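Long-range contact in protein Pcdhgb2 (Mus musculus, PDB 5SZR), which is probably a calcium-dependent cell-adhesion protein of neurons, seen here as extracellular cadherin domains 3 to 6, and may help set up specific neuronal connections: residues A[283-296]-A[307-321]. Sequence-based numbering, arbitrary orientation. Where two conformers were deposited one is given.
Sequences FDHEQLRSFQLTLQ and ANVSMRVLVGDRNDN. With CA (calcium ion), chain Q; CA (calcium ion), chain P; CA (calcium ion), chain R; NAG (2-acetamido-2-deoxy-beta-D-glucopyranose), chain E.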
loop_
_atom_site.group_PDB
_atom_site.type_symbol
_atom_site.label_atom_id
_atom_site.label_comp_id
_atom_site.label_asym_id
_atom_site.label_seq_id
_atom_site.Cartn_x
_atom_site.Cartn_y
_atom_site.Cartn_z
ATOM N N PHE A 283 -0.873 33.633 20.307
ATOM C CA PHE A 283 -0.669 34.513 19.166
ATOM C C PHE A 283 -1.376 35.849 19.385
ATOM O O PHE A 283 -2.425 35.925 20.031
ATOM C CB PHE A 283 -1.171 33.851 17.885
ATOM C CG PHE A 283 -0.432 32.589 17.519
ATOM C CD1 PHE A 283 -1.089 31.546 16.889
ATOM C CD2 PHE A 283 0.918 32.453 17.794
ATOM C CE1 PHE A 283 -0.412 30.379 16.545
ATOM C CE2 PHE A 283 1.601 31.289 17.450
ATOM C CZ PHE A 283 0.934 30.253 16.826
ATOM N N ASP A 284 -0.784 36.911 18.842
ATOM C CA ASP A 284 -1.317 38.269 18.935
ATOM C C ASP A 284 -1.448 38.808 17.517
ATOM O O ASP A 284 -0.440 39.141 16.881
ATOM C CB ASP A 284 -0.407 39.150 19.797
ATOM C CG ASP A 284 -0.875 40.594 19.883
ATOM O OD1 ASP A 284 -2.039 40.895 19.540
ATOM O OD2 ASP A 284 -0.068 41.444 20.322
ATOM N N HIS A 285 -2.687 38.883 17.023
ATOM C CA HIS A 285 -2.930 39.310 15.647
ATOM C C HIS A 285 -2.353 40.693 15.372
ATOM O O HIS A 285 -1.973 40.993 14.234
ATOM C CB HIS A 285 -4.433 39.291 15.357
ATOM C CG HIS A 285 -4.809 39.899 14.040
ATOM N ND1 HIS A 285 -4.852 39.172 12.870
ATOM C CD2 HIS A 285 -5.169 41.162 13.711
ATOM C CE1 HIS A 285 -5.219 39.962 11.876
ATOM N NE2 HIS A 285 -5.417 41.175 12.360
ATOM N N GLU A 286 -2.269 41.541 16.394
ATOM C CA GLU A 286 -1.756 42.888 16.196
ATOM C C GLU A 286 -0.245 42.914 15.984
ATOM O O GLU A 286 0.264 43.877 15.402
ATOM C CB GLU A 286 -2.157 43.769 17.378
ATOM C CG GLU A 286 -3.602 44.285 17.313
ATOM C CD GLU A 286 -4.653 43.193 17.470
ATOM O OE1 GLU A 286 -4.555 42.398 18.421
ATOM O OE2 GLU A 286 -5.588 43.139 16.645
ATOM N N GLN A 287 0.480 41.884 16.433
ATOM C CA GLN A 287 1.911 41.798 16.174
ATOM C C GLN A 287 2.215 41.048 14.879
ATOM O O GLN A 287 3.044 41.502 14.085
ATOM C CB GLN A 287 2.629 41.134 17.355
ATOM C CG GLN A 287 2.737 42.019 18.591
ATOM C CD GLN A 287 3.473 43.321 18.319
ATOM O OE1 GLN A 287 4.531 43.329 17.690
ATOM N NE2 GLN A 287 2.908 44.429 18.786
ATOM N N LEU A 288 1.557 39.917 14.645
ATOM C CA LEU A 288 1.827 39.107 13.465
ATOM C C LEU A 288 0.536 38.480 12.965
ATOM O O LEU A 288 -0.158 37.790 13.717
ATOM C CB LEU A 288 2.858 38.016 13.776
ATOM C CG LEU A 288 3.319 37.123 12.622
ATOM C CD1 LEU A 288 3.954 37.952 11.510
ATOM C CD2 LEU A 288 4.293 36.087 13.147
ATOM N N ARG A 289 0.225 38.717 11.692
ATOM C CA ARG A 289 -1.003 38.211 11.099
ATOM C C ARG A 289 -0.848 36.824 10.494
ATOM O O ARG A 289 -1.843 36.099 10.385
ATOM C CB ARG A 289 -1.508 39.185 10.026
ATOM C CG ARG A 289 -1.944 40.538 10.584
ATOM C CD ARG A 289 -1.664 41.665 9.601
ATOM N NE ARG A 289 -2.737 41.857 8.632
ATOM C CZ ARG A 289 -3.522 42.930 8.590
ATOM N NH1 ARG A 289 -3.351 43.914 9.462
ATOM N NH2 ARG A 289 -4.472 43.026 7.672
ATOM N N SER A 290 0.370 36.429 10.123
ATOM C CA SER A 290 0.567 35.193 9.380
ATOM C C SER A 290 2.038 34.799 9.428
ATOM O O SER A 290 2.921 35.657 9.512
ATOM C CB SER A 290 0.102 35.354 7.929
ATOM O OG SER A 290 0.225 34.143 7.214
ATOM N N PHE A 291 2.291 33.489 9.365
ATOM C CA PHE A 291 3.652 32.992 9.213
ATOM C C PHE A 291 3.633 31.684 8.435
ATOM O O PHE A 291 2.621 30.976 8.383
ATOM C CB PHE A 291 4.364 32.816 10.565
ATOM C CG PHE A 291 3.668 31.887 11.516
ATOM C CD1 PHE A 291 4.028 30.553 11.589
ATOM C CD2 PHE A 291 2.675 32.354 12.360
ATOM C CE1 PHE A 291 3.393 29.694 12.473
ATOM C CE2 PHE A 291 2.037 31.505 13.248
ATOM C CZ PHE A 291 2.397 30.176 13.307
ATOM N N GLN A 292 4.771 31.373 7.822
ATOM C CA GLN A 292 4.908 30.212 6.959
ATOM C C GLN A 292 5.798 29.159 7.606
ATOM O O GLN A 292 6.691 29.469 8.398
ATOM C CB GLN A 292 5.471 30.609 5.595
ATOM C CG GLN A 292 4.438 30.556 4.486
ATOM C CD GLN A 292 4.889 31.264 3.226
ATOM O OE1 GLN A 292 5.653 32.232 3.277
ATOM N NE2 GLN A 292 4.410 30.790 2.081
ATOM N N LEU A 293 5.554 27.908 7.230
ATOM C CA LEU A 293 6.124 26.757 7.910
ATOM C C LEU A 293 6.314 25.637 6.897
ATOM O O LEU A 293 5.446 25.411 6.050
ATOM C CB LEU A 293 5.193 26.308 9.042
ATOM C CG LEU A 293 5.732 25.477 10.198
ATOM C CD1 LEU A 293 6.722 26.304 10.999
ATOM C CD2 LEU A 293 4.575 25.008 11.068
ATOM N N THR A 294 7.445 24.936 6.984
ATOM C CA THR A 294 7.707 23.778 6.130
ATOM C C THR A 294 7.923 22.551 7.008
ATOM O O THR A 294 8.899 22.485 7.763
ATOM C CB THR A 294 8.914 24.008 5.222
ATOM O OG1 THR A 294 8.591 25.004 4.243
ATOM C CG2 THR A 294 9.281 22.713 4.506
ATOM N N LEU A 295 7.020 21.583 6.902
ATOM C CA LEU A 295 7.114 20.336 7.646
ATOM C C LEU A 295 7.639 19.224 6.744
ATOM O O LEU A 295 7.590 19.311 5.514
ATOM C CB LEU A 295 5.754 19.943 8.230
ATOM C CG LEU A 295 5.111 20.957 9.178
ATOM C CD1 LEU A 295 4.174 21.885 8.418
ATOM C CD2 LEU A 295 4.381 20.265 10.321
ATOM N N GLN A 296 8.154 18.169 7.376
ATOM C CA GLN A 296 8.738 17.046 6.659
ATOM C C GLN A 296 8.230 15.736 7.241
ATOM O O GLN A 296 8.175 15.576 8.465
ATOM C CB GLN A 296 10.267 17.078 6.711
ATOM C CG GLN A 296 10.909 15.835 6.107
ATOM C CD GLN A 296 12.420 15.877 6.133
ATOM O OE1 GLN A 296 13.053 16.354 5.191
ATOM N NE2 GLN A 296 13.012 15.373 7.211
ATOM N N ALA A 307 9.276 13.514 2.423
ATOM C CA ALA A 307 8.582 14.534 1.653
ATOM C C ALA A 307 8.470 15.802 2.488
ATOM O O ALA A 307 8.527 15.774 3.722
ATOM C CB ALA A 307 7.189 14.076 1.209
ATOM N N ASN A 308 8.301 16.920 1.788
ATOM C CA ASN A 308 8.178 18.241 2.384
ATOM C C ASN A 308 6.849 18.858 1.987
ATOM O O ASN A 308 6.410 18.719 0.840
ATOM C CB ASN A 308 9.302 19.148 1.923
ATOM C CG ASN A 308 10.640 18.685 2.405
ATOM O OD1 ASN A 308 10.784 18.262 3.553
ATOM N ND2 ASN A 308 11.636 18.745 1.539
ATOM N N VAL A 309 6.216 19.551 2.931
ATOM C CA VAL A 309 4.933 20.191 2.682
ATOM C C VAL A 309 4.955 21.572 3.322
ATOM O O VAL A 309 5.572 21.782 4.371
ATOM C CB VAL A 309 3.756 19.338 3.214
ATOM C CG1 VAL A 309 3.794 19.246 4.732
ATOM C CG2 VAL A 309 2.425 19.885 2.726
ATOM N N SER A 310 4.294 22.522 2.670
ATOM C CA SER A 310 4.226 23.891 3.161
ATOM C C SER A 310 2.948 24.091 3.964
ATOM O O SER A 310 1.864 23.674 3.540
ATOM C CB SER A 310 4.283 24.892 2.006
ATOM O OG SER A 310 4.159 26.223 2.488
ATOM N N MET A 311 3.077 24.730 5.122
ATOM C CA MET A 311 1.933 25.118 5.933
ATOM C C MET A 311 1.962 26.622 6.153
ATOM O O MET A 311 3.006 27.179 6.508
ATOM C CB MET A 311 1.922 24.393 7.279
ATOM C CG MET A 311 0.835 24.883 8.213
ATOM S SD MET A 311 0.837 24.064 9.812
ATOM C CE MET A 311 0.008 22.527 9.409
ATOM N N ARG A 312 0.825 27.274 5.936
ATOM C CA ARG A 312 0.650 28.678 6.276
ATOM C C ARG A 312 -0.363 28.794 7.408
ATOM O O ARG A 312 -1.420 28.155 7.374
ATOM C CB ARG A 312 0.197 29.497 5.066
ATOM C CG ARG A 312 -0.062 30.956 5.400
ATOM C CD ARG A 312 -0.390 31.781 4.167
ATOM N NE ARG A 312 0.791 32.075 3.358
ATOM C CZ ARG A 312 1.628 33.081 3.597
ATOM N NH1 ARG A 312 1.420 33.892 4.628
ATOM N NH2 ARG A 312 2.671 33.280 2.805
ATOM N N VAL A 313 -0.032 29.599 8.410
ATOM C CA VAL A 313 -0.865 29.773 9.592
ATOM C C VAL A 313 -1.359 31.215 9.609
ATOM O O VAL A 313 -0.553 32.154 9.618
ATOM C CB VAL A 313 -0.094 29.428 10.875
ATOM C CG1 VAL A 313 -0.964 29.655 12.101
ATOM C CG2 VAL A 313 0.396 27.981 10.815
ATOM N N LEU A 314 -2.679 31.391 9.597
ATOM C CA LEU A 314 -3.299 32.709 9.624
ATOM C C LEU A 314 -3.804 32.991 11.033
ATOM O O LEU A 314 -4.684 32.286 11.537
ATOM C CB LEU A 314 -4.441 32.801 8.611
ATOM C CG LEU A 314 -3.991 32.892 7.150
ATOM C CD1 LEU A 314 -5.164 32.720 6.196
ATOM C CD2 LEU A 314 -3.292 34.224 6.914
ATOM N N VAL A 315 -3.232 34.007 11.667
ATOM C CA VAL A 315 -3.633 34.401 13.012
ATOM C C VAL A 315 -4.908 35.230 12.908
ATOM O O VAL A 315 -4.928 36.277 12.251
ATOM C CB VAL A 315 -2.513 35.183 13.710
ATOM C CG1 VAL A 315 -2.960 35.643 15.088
ATOM C CG2 VAL A 315 -1.258 34.326 13.801
ATOM N N GLY A 316 -5.977 34.762 13.548
ATOM C CA GLY A 316 -7.278 35.393 13.416
ATOM C C GLY A 316 -7.448 36.557 14.381
ATOM O O GLY A 316 -7.021 36.500 15.529
ATOM N N ASP A 317 -8.089 37.614 13.897
ATOM C CA ASP A 317 -8.307 38.802 14.707
ATOM C C ASP A 317 -9.492 38.596 15.641
ATOM O O ASP A 317 -10.567 38.168 15.211
ATOM C CB ASP A 317 -8.544 40.016 13.810
ATOM C CG ASP A 317 -8.718 41.299 14.600
ATOM O OD1 ASP A 317 -8.073 41.439 15.662
ATOM O OD2 ASP A 317 -9.501 42.168 14.159
ATOM N N ARG A 318 -9.289 38.889 16.919
ATOM C CA ARG A 318 -10.366 38.984 17.891
ATOM C C ARG A 318 -10.511 40.427 18.357
ATOM O O ARG A 318 -9.627 41.263 18.149
ATOM C CB ARG A 318 -10.120 38.074 19.098
ATOM C CG ARG A 318 -10.412 36.604 18.856
ATOM C CD ARG A 318 -10.388 35.837 20.171
ATOM N NE ARG A 318 -10.686 34.419 19.993
ATOM C CZ ARG A 318 -11.916 33.922 19.891
ATOM N NH1 ARG A 318 -12.096 32.616 19.736
ATOM N NH2 ARG A 318 -12.966 34.734 19.941
ATOM N N ASN A 319 -11.643 40.713 18.998
ATOM C CA ASN A 319 -11.917 42.060 19.498
ATOM C C ASN A 319 -11.389 42.198 20.927
ATOM O O ASN A 319 -12.137 42.296 21.901
ATOM C CB ASN A 319 -13.405 42.372 19.420
ATOM C CG ASN A 319 -13.691 43.846 19.640
ATOM O OD1 ASN A 319 -12.926 44.696 19.194
ATOM N ND2 ASN A 319 -14.781 44.156 20.347
ATOM N N ASP A 320 -10.061 42.207 21.042
ATOM C CA ASP A 320 -9.408 42.354 22.336
ATOM C C ASP A 320 -8.875 43.765 22.573
ATOM O O ASP A 320 -8.089 43.975 23.503
ATOM C CB ASP A 320 -8.286 41.318 22.490
ATOM C CG ASP A 320 -7.311 41.313 21.324
ATOM O OD1 ASP A 320 -7.613 41.912 20.273
ATOM O OD2 ASP A 320 -6.237 40.687 21.457
ATOM N N ASN A 321 -9.293 44.737 21.767
ATOM C CA ASN A 321 -8.924 46.134 21.969
ATOM C C ASN A 321 -10.185 46.982 21.917
ATOM O O ASN A 321 -10.931 46.925 20.935
ATOM C CB ASN A 321 -7.922 46.609 20.917
ATOM C CG ASN A 321 -6.564 45.966 21.082
ATOM O OD1 ASN A 321 -5.714 46.464 21.824
ATOM N ND2 ASN A 321 -6.349 44.856 20.388
HETATM CA CA CA Q . -7.241 42.008 17.909
HETATM CA CA CA P . -4.250 41.129 20.327
HETATM CA CA CA R . -11.942 46.710 18.763
HETATM C C1 NAG E . 12.875 18.311 2.108
HETATM C C2 NAG E . 13.800 17.400 1.318
HETATM C C3 NAG E . 14.969 16.973 2.205
HETATM C C4 NAG E . 15.646 18.196 2.820
HETATM C C5 NAG E . 14.611 19.121 3.470
HETATM C C6 NAG E . 15.176 20.439 3.947
HETATM C C7 NAG E . 12.589 16.188 -0.436
HETATM C C8 NAG E . 11.885 14.920 -0.809
HETATM N N2 NAG E . 13.090 16.240 0.803
HETATM O O3 NAG E . 15.902 16.207 1.452
HETATM O O4 NAG E . 16.582 17.783 3.810
HETATM O O5 NAG E . 13.581 19.444 2.528
HETATM O O6 NAG E . 16.595 20.420 3.986
HETATM O O7 NAG E . 12.704 17.122 -1.222
HETATM O O HOH W 1 -3.834 43.346 21.607
HETATM O O HOH W 2 -3.188 39.736 21.966
#
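V313 O is gripped twice by 283-296: F291 N meets it in the carbonyl plane at 3.2 Å, while S290 OG donates to it from above that plane, its torsion (chi1 -177°) laying the hydroxyl beside its own carbonyl carbon. The same OG accepts from R312 NH1 at 2.9 Å, in the guanidinium plane though bent (135° at the hydrogen). Q292 CG lies over one guanidinium face, toward its rim. With an alanine in place of R312, S290 OG would probably lose its donor and the Q292 chain the flat group it rests on. S290, Q292 and R312 line one face of an antiparallel hairpin; F291, L293, L295, V309, M311 and V313 line the other, facing the domain core. There V313 CB sits over the F291 ring, 3.8 Å from its centroid, L295 CD1 touches M311 CB, and V268 and V270 of strand 268-270 pack against this face. Near the far end N308 ND2 carries an N-linked sugar.

One step past S290-L314, V315 N donates to R289 O, and its CG1 packs on F283 CB. H285 reaches across: ND1 donates to V315 O at 3.0 Å, which lies near the imidazole plane, and D317 CB sits over the ring's centre. Flanking H285, D284 and E286 bind calcium. E286 OE1 bridges two ions; one of them also takes E286 OE2, D317 OD1, R318 O and D320 OD1, the other D284 OD1 and D320 OD2. S361 also holds the D317 carboxylate, N227 that of D320. E226 and D360 also supply ligand oxygens to this cluster, while N319 OD1 and N321 O bind a third ion. Strands 290-299 and 306-316 thus form a hairpin of the cadherin beta-sandwich, whose end runs into the three-calcium linker joining consecutive cadherin domains.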